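Local coordinates for response regulator receiver protein (Paraburkholderia phymatum, PDB 5TE9) that probably acts as a CheY-like receiver in two-component signalling, taking up a phosphoryl group on a conserved aspartate, at residues A49-G52 with V53-M56; F136-V139 with V140-S144. All blocks are in the same frame, centred on the assembly; numbering follows the deposited sequence.

Contact 1: residues A49-G52 with V53-M56; sequences AGDG and VAAM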
ATOM      1  N   ALA A  49       0.938 -10.649 -19.583  1.00 43.23           N
ATOM      2  CA  ALA A  49       1.061 -11.020 -20.983  1.00 46.32           C
ATOM      3  C   ALA A  49       2.531 -10.919 -21.357  1.00 55.07           C
ATOM      4  O   ALA A  49       3.193  -9.932 -21.008  1.00 53.02           O
ATOM      5  CB  ALA A  49       0.205 -10.123 -21.878  1.00 46.78           C
ATOM      6  N   GLY A  50       3.045 -11.940 -22.040  1.00 50.19           N
ATOM      7  CA  GLY A  50       4.453 -12.025 -22.356  1.00 51.61           C
ATOM      8  C   GLY A  50       4.859 -11.465 -23.701  1.00 61.69           C
ATOM      9  O   GLY A  50       6.046 -11.489 -24.037  1.00 63.63           O
ATOM     10  N   ASP A  51       3.912 -10.966 -24.491  1.00 54.50           N
ATOM     11  CA  ASP A  51       4.218 -10.334 -25.767  1.00 58.87           C
ATOM     12  C   ASP A  51       3.036  -9.460 -26.163  1.00 56.44           C
ATOM     13  O   ASP A  51       1.956  -9.531 -25.568  1.00 54.47           O
ATOM     14  CB  ASP A  51       4.547 -11.368 -26.861  1.00 61.72           C
ATOM     15  CG  ASP A  51       3.430 -12.361 -27.092  1.00 66.01           C
ATOM     16  OD1 ASP A  51       2.347 -11.956 -27.559  1.00 66.30           O
ATOM     17  OD2 ASP A  51       3.640 -13.563 -26.820  1.00 73.00           O
ATOM     18  N   GLY A  52       3.258  -8.642 -27.195  1.00 59.06           N
ATOM     19  CA  GLY A  52       2.258  -7.664 -27.591  1.00 59.73           C
ATOM     20  C   GLY A  52       0.971  -8.288 -28.097  1.00 63.83           C
ATOM     21  O   GLY A  52      -0.119  -7.799 -27.799  1.00 63.80           O
ATOM     22  N   VAL A  53       1.081  -9.385 -28.857  1.00 63.56           N
ATOM     23  CA  VAL A  53      -0.103 -10.050 -29.400  1.00 66.36           C
ATOM     24  C   VAL A  53      -0.995 -10.570 -28.279  1.00 68.30           C
ATOM     25  O   VAL A  53      -2.224 -10.451 -28.335  1.00 70.74           O
ATOM     26  CB  VAL A  53       0.314 -11.180 -30.358  1.00 71.25           C
ATOM     27  CG1 VAL A  53      -0.908 -11.894 -30.877  1.00 74.68           C
ATOM     28  CG2 VAL A  53       1.145 -10.625 -31.505  1.00 74.19           C
ATOM     29  N   ALA A  54      -0.396 -11.157 -27.243  1.00 61.72           N
ATOM     30  CA  ALA A  54      -1.197 -11.579 -26.102  1.00 63.70           C
ATOM     31  C   ALA A  54      -1.778 -10.385 -25.354  1.00 63.17           C
ATOM     32  O   ALA A  54      -2.883 -10.483 -24.807  1.00 62.61           O
ATOM     33  CB  ALA A  54      -0.362 -12.451 -25.158  1.00 58.43           C
ATOM     34  N   ALA A  55      -1.062  -9.257 -25.327  1.00 64.18           N
ATOM     35  CA  ALA A  55      -1.558  -8.079 -24.612  1.00 60.92           C
ATOM     36  C   ALA A  55      -2.820  -7.536 -25.267  1.00 59.01           C
ATOM     37  O   ALA A  55      -3.802  -7.219 -24.587  1.00 57.52           O
ATOM     38  CB  ALA A  55      -0.478  -7.001 -24.549  1.00 57.05           C
ATOM     39  N   MET A  56      -2.817  -7.437 -26.591  1.00 62.77           N
ATOM     40  CA  MET A  56      -4.024  -7.010 -27.287  1.00 69.99           C
ATOM     41  C   MET A  56      -5.130  -8.058 -27.195  1.00 72.66           C
ATOM     42  O   MET A  56      -6.313  -7.705 -27.181  1.00 75.23           O
ATOM     43  CB  MET A  56      -3.698  -6.695 -28.746  1.00 70.59           C
ATOM     44  CG  MET A  56      -2.641  -5.622 -28.890  1.00 67.73           C
ATOM     45  SD  MET A  56      -3.039  -4.170 -27.892  1.00 60.79           S
ATOM     46  CE  MET A  56      -4.574  -3.651 -28.668  1.00 59.75           C
TER
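Asp51 is the N-cap of helix 52-60, which follows strand 46-49 at one edge of the five-stranded parallel sheet of a CheY-like receiver fold. Its carboxylate reaches forward to the first turn, where OD1 of Asp51 accepts from N of Ala54 at 2.9 Å. The bond is close to straight, 165° at the hydrogen, and the amide meets OD1 nearly along the C-O axis of the carboxylate. This reach depends on the first torsion, chi1 58°, which sets CG between the backbone N and the carbonyl carbon. The dipole of the helix start would probably favour the negative charge held here.

Main-chain bonds continue the turn. N of Ala55 donates to O of Asp51 at 3.0 Å, and N of Met56 does the same to O of Gly52.

Apolar packing closes the inner side, where CB of Ala49, buried at the end of the strand, points toward the helix and lies 4.1 Å from CB of Ala54 and 4.2 Å from CB of Ala55. Beyond this turn Met56 leans on Val88 of helix 85-94. With chi1 at -58°, beside the backbone N, CG of Met56 passes 3.5 Å from O of Gly52.

Contact 2: residues F136-V139 with V140-S144; sequences FVEV and VRRIS
O of Glu138 accepts from N of Arg142 at 2.9 Å, and CB of Arg142 lies 3.5 Å from the same O of Glu138. The two preceding i to i-4 bonds of helix 133-142 are alike: N of Arg141 donates to O of Val137 at 2.9 Å, and N of Val140 to O of Phe136 at 3.1 Å.

On the outer side, Glu138 and the two arginines form a salt-bridge network. The chains of Glu138 and Arg141 run side by side in the same direction, with their carboxylate and guanidinium planes turned 50° apart. OE2 of Glu138 pairs with NH1 of Arg141, but the modelled separation is implausibly short and its exact geometry is doubtful. OE1 of Glu138 makes a long salt bridge, 3.6 Å, with NE of Arg142. A bend at chi2 (-63°) turns the glutamate chain toward the arginines. Arg142 has its stronger partner in Tyr126, whose O accepts from NH1, and Arg141 NE bonds to O of Tyr39 of the second subunit.

Among the apolar residues, CG2 of Val140 sits over one face of the Phe136 ring, 4.3 Å from its centroid, a CH-pi contact. With chi1 at 179°, CG of Phe136 stands opposite the backbone N, and CE2 comes to 3.8 Å from CG2 of Val140. CG1 of Val139 and CD1 of Ile143 lie alongside each other at 3.9 Å.

Helix 133-142 sets Val139 against strands 103-107 and 126-128, and Val140 against Phe148 of strand 146-152, while Phe136 meets Phe37 of helix 27-39 edge-to-face and packs on Val150 of the second subunit.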
ATOM      1  N   PHE A 136       6.610   0.035  -7.573  1.00 42.03           N
ATOM      2  CA  PHE A 136       5.163   0.044  -7.725  1.00 40.10           C
ATOM      3  C   PHE A 136       4.532   1.096  -6.832  1.00 43.69           C
ATOM      4  O   PHE A 136       3.534   1.724  -7.207  1.00 46.03           O
ATOM      5  CB  PHE A 136       4.576  -1.319  -7.417  1.00 40.84           C
ATOM      6  CG  PHE A 136       3.083  -1.368  -7.543  1.00 42.64           C
ATOM      7  CD1 PHE A 136       2.481  -1.501  -8.785  1.00 48.43           C
ATOM      8  CD2 PHE A 136       2.281  -1.276  -6.429  1.00 41.84           C
ATOM      9  CE1 PHE A 136       1.098  -1.552  -8.911  1.00 44.99           C
ATOM     10  CE2 PHE A 136       0.906  -1.327  -6.552  1.00 43.45           C
ATOM     11  CZ  PHE A 136       0.314  -1.474  -7.793  1.00 38.50           C
ATOM     12  N   VAL A 137       5.100   1.309  -5.647  1.00 38.52           N
ATOM     13  CA  VAL A 137       4.575   2.360  -4.789  1.00 38.54           C
ATOM     14  C   VAL A 137       4.767   3.719  -5.461  1.00 44.72           C
ATOM     15  O   VAL A 137       3.863   4.561  -5.447  1.00 49.73           O
ATOM     16  CB  VAL A 137       5.222   2.283  -3.392  1.00 43.49           C
ATOM     17  CG1 VAL A 137       5.126   3.616  -2.669  1.00 43.24           C
ATOM     18  CG2 VAL A 137       4.553   1.177  -2.576  1.00 41.62           C
ATOM     19  N   GLU A 138       5.909   3.923  -6.123  1.00 46.11           N
ATOM     20  CA  GLU A 138       6.126   5.176  -6.833  1.00 55.22           C
ATOM     21  C   GLU A 138       5.159   5.330  -8.002  1.00 54.61           C
ATOM     22  O   GLU A 138       4.651   6.428  -8.247  1.00 54.91           O
ATOM     23  CB  GLU A 138       7.573   5.283  -7.300  1.00 65.10           C
ATOM     24  CG  GLU A 138       8.459   5.977  -6.264  1.00 77.41           C
ATOM     25  CD  GLU A 138       8.045   7.439  -6.003  1.00 82.06           C
ATOM     26  OE1 GLU A 138       7.781   8.184  -6.971  1.00 83.70           O
ATOM     27  OE2 GLU A 138       7.978   7.848  -4.825  1.00 81.92           O
ATOM     28  N   VAL A 139       4.867   4.248  -8.720  1.00 51.38           N
ATOM     29  CA  VAL A 139       3.835   4.323  -9.755  1.00 48.14           C
ATOM     30  C   VAL A 139       2.550   4.881  -9.167  1.00 45.25           C
ATOM     31  O   VAL A 139       1.970   5.844  -9.680  1.00 51.24           O
ATOM     32  CB  VAL A 139       3.594   2.941 -10.389  1.00 45.59           C
ATOM     33  CG1 VAL A 139       2.382   2.993 -11.301  1.00 47.01           C
ATOM     34  CG2 VAL A 139       4.797   2.504 -11.168  1.00 50.81           C
ATOM     35  N   VAL A 140       2.096   4.282  -8.067  1.00 41.97           N
ATOM     36  CA  VAL A 140       0.864   4.721  -7.432  1.00 39.97           C
ATOM     37  C   VAL A 140       0.954   6.206  -7.069  1.00 45.03           C
ATOM     38  O   VAL A 140      -0.003   6.966  -7.270  1.00 47.85           O
ATOM     39  CB  VAL A 140       0.568   3.822  -6.214  1.00 44.16           C
ATOM     40  CG1 VAL A 140      -0.479   4.448  -5.299  1.00 40.29           C
ATOM     41  CG2 VAL A 140       0.120   2.425  -6.698  1.00 36.60           C
ATOM     42  N   ARG A 141       2.119   6.652  -6.582  1.00 42.83           N
ATOM     43  CA  ARG A 141       2.283   8.059  -6.242  1.00 59.22           C
ATOM     44  C   ARG A 141       2.148   8.946  -7.470  1.00 60.95           C
ATOM     45  O   ARG A 141       1.521  10.008  -7.409  1.00 69.16           O
ATOM     46  CB  ARG A 141       3.640   8.291  -5.580  1.00 65.32           C
ATOM     47  CG  ARG A 141       3.748   7.776  -4.172  1.00 64.69           C
ATOM     48  CD  ARG A 141       5.088   8.148  -3.562  1.00 60.68           C
ATOM     49  NE  ARG A 141       5.221   9.581  -3.326  1.00 58.47           N
ATOM     50  CZ  ARG A 141       6.010  10.379  -4.031  1.00 63.20           C
ATOM     51  NH1 ARG A 141       6.723   9.885  -5.025  1.00 61.20           N
ATOM     52  NH2 ARG A 141       6.089  11.673  -3.743  1.00 70.15           N
ATOM     53  N   ARG A 142       2.727   8.524  -8.598  1.00 61.27           N
ATOM     54  CA  ARG A 142       2.796   9.353  -9.794  1.00 63.94           C
ATOM     55  C   ARG A 142       1.463   9.470 -10.518  1.00 67.78           C
ATOM     56  O   ARG A 142       1.354  10.279 -11.447  1.00 74.53           O
ATOM     57  CB  ARG A 142       3.841   8.794 -10.762  1.00 59.45           C
ATOM     58  CG  ARG A 142       5.212   8.578 -10.158  1.00 57.73           C
ATOM     59  CD  ARG A 142       6.235   9.472 -10.771  1.00 59.74           C
ATOM     60  NE  ARG A 142       7.598   9.045 -10.492  1.00 59.84           N
ATOM     61  CZ  ARG A 142       8.283   8.220 -11.276  1.00 62.81           C
ATOM     62  NH1 ARG A 142       7.717   7.730 -12.364  1.00 66.78           N
ATOM     63  NH2 ARG A 142       9.533   7.890 -10.978  1.00 62.44           N
ATOM     64  N   ILE A 143       0.458   8.693 -10.131  1.00 52.02           N
ATOM     65  CA  ILE A 143      -0.802   8.619 -10.853  1.00 53.39           C
ATOM     66  C   ILE A 143      -1.884   9.181  -9.954  1.00 53.65           C
ATOM     67  O   ILE A 143      -2.191   8.599  -8.905  1.00 55.35           O
ATOM     68  CB  ILE A 143      -1.116   7.182 -11.293  1.00 58.98           C
ATOM     69  CG1 ILE A 143      -0.084   6.736 -12.332  1.00 59.87           C
ATOM     70  CG2 ILE A 143      -2.522   7.082 -11.854  1.00 56.78           C
ATOM     71  CD1 ILE A 143      -0.328   5.384 -12.880  1.00 50.77           C
ATOM     72  N   SER A 144      -2.482  10.291 -10.394  1.00 58.16           N
ATOM     73  CA  SER A 144      -3.292  11.132  -9.517  1.00 66.31           C
ATOM     74  C   SER A 144      -4.434  10.353  -8.871  1.00 65.43           C
ATOM     75  O   SER A 144      -4.659  10.456  -7.661  1.00 69.76           O
ATOM     76  CB  SER A 144      -3.839  12.328 -10.300  1.00 66.18           C
ATOM     77  OG  SER A 144      -2.892  12.788 -11.243  1.00 69.01           O
TER

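Contact 1 comes first along the chain, where strand 46-49 passes into helix 52-60; contact 2 follows much later, in the last turns of helix 133-142 and the residues after it. Their centres are 24 Å apart, on opposite sides of the chain's centre, and their nearest atoms are about 14 Å apart, so they do not touch. What joins them is the parallel sheet: strand 46-49 is one outermost strand, and strand 126-128, on which helix 133-142 packs, is the other. The first contact meets no other protein chain of the assembly, whereas residues 136-144 reach the second subunit and so take part in the contact between subunits.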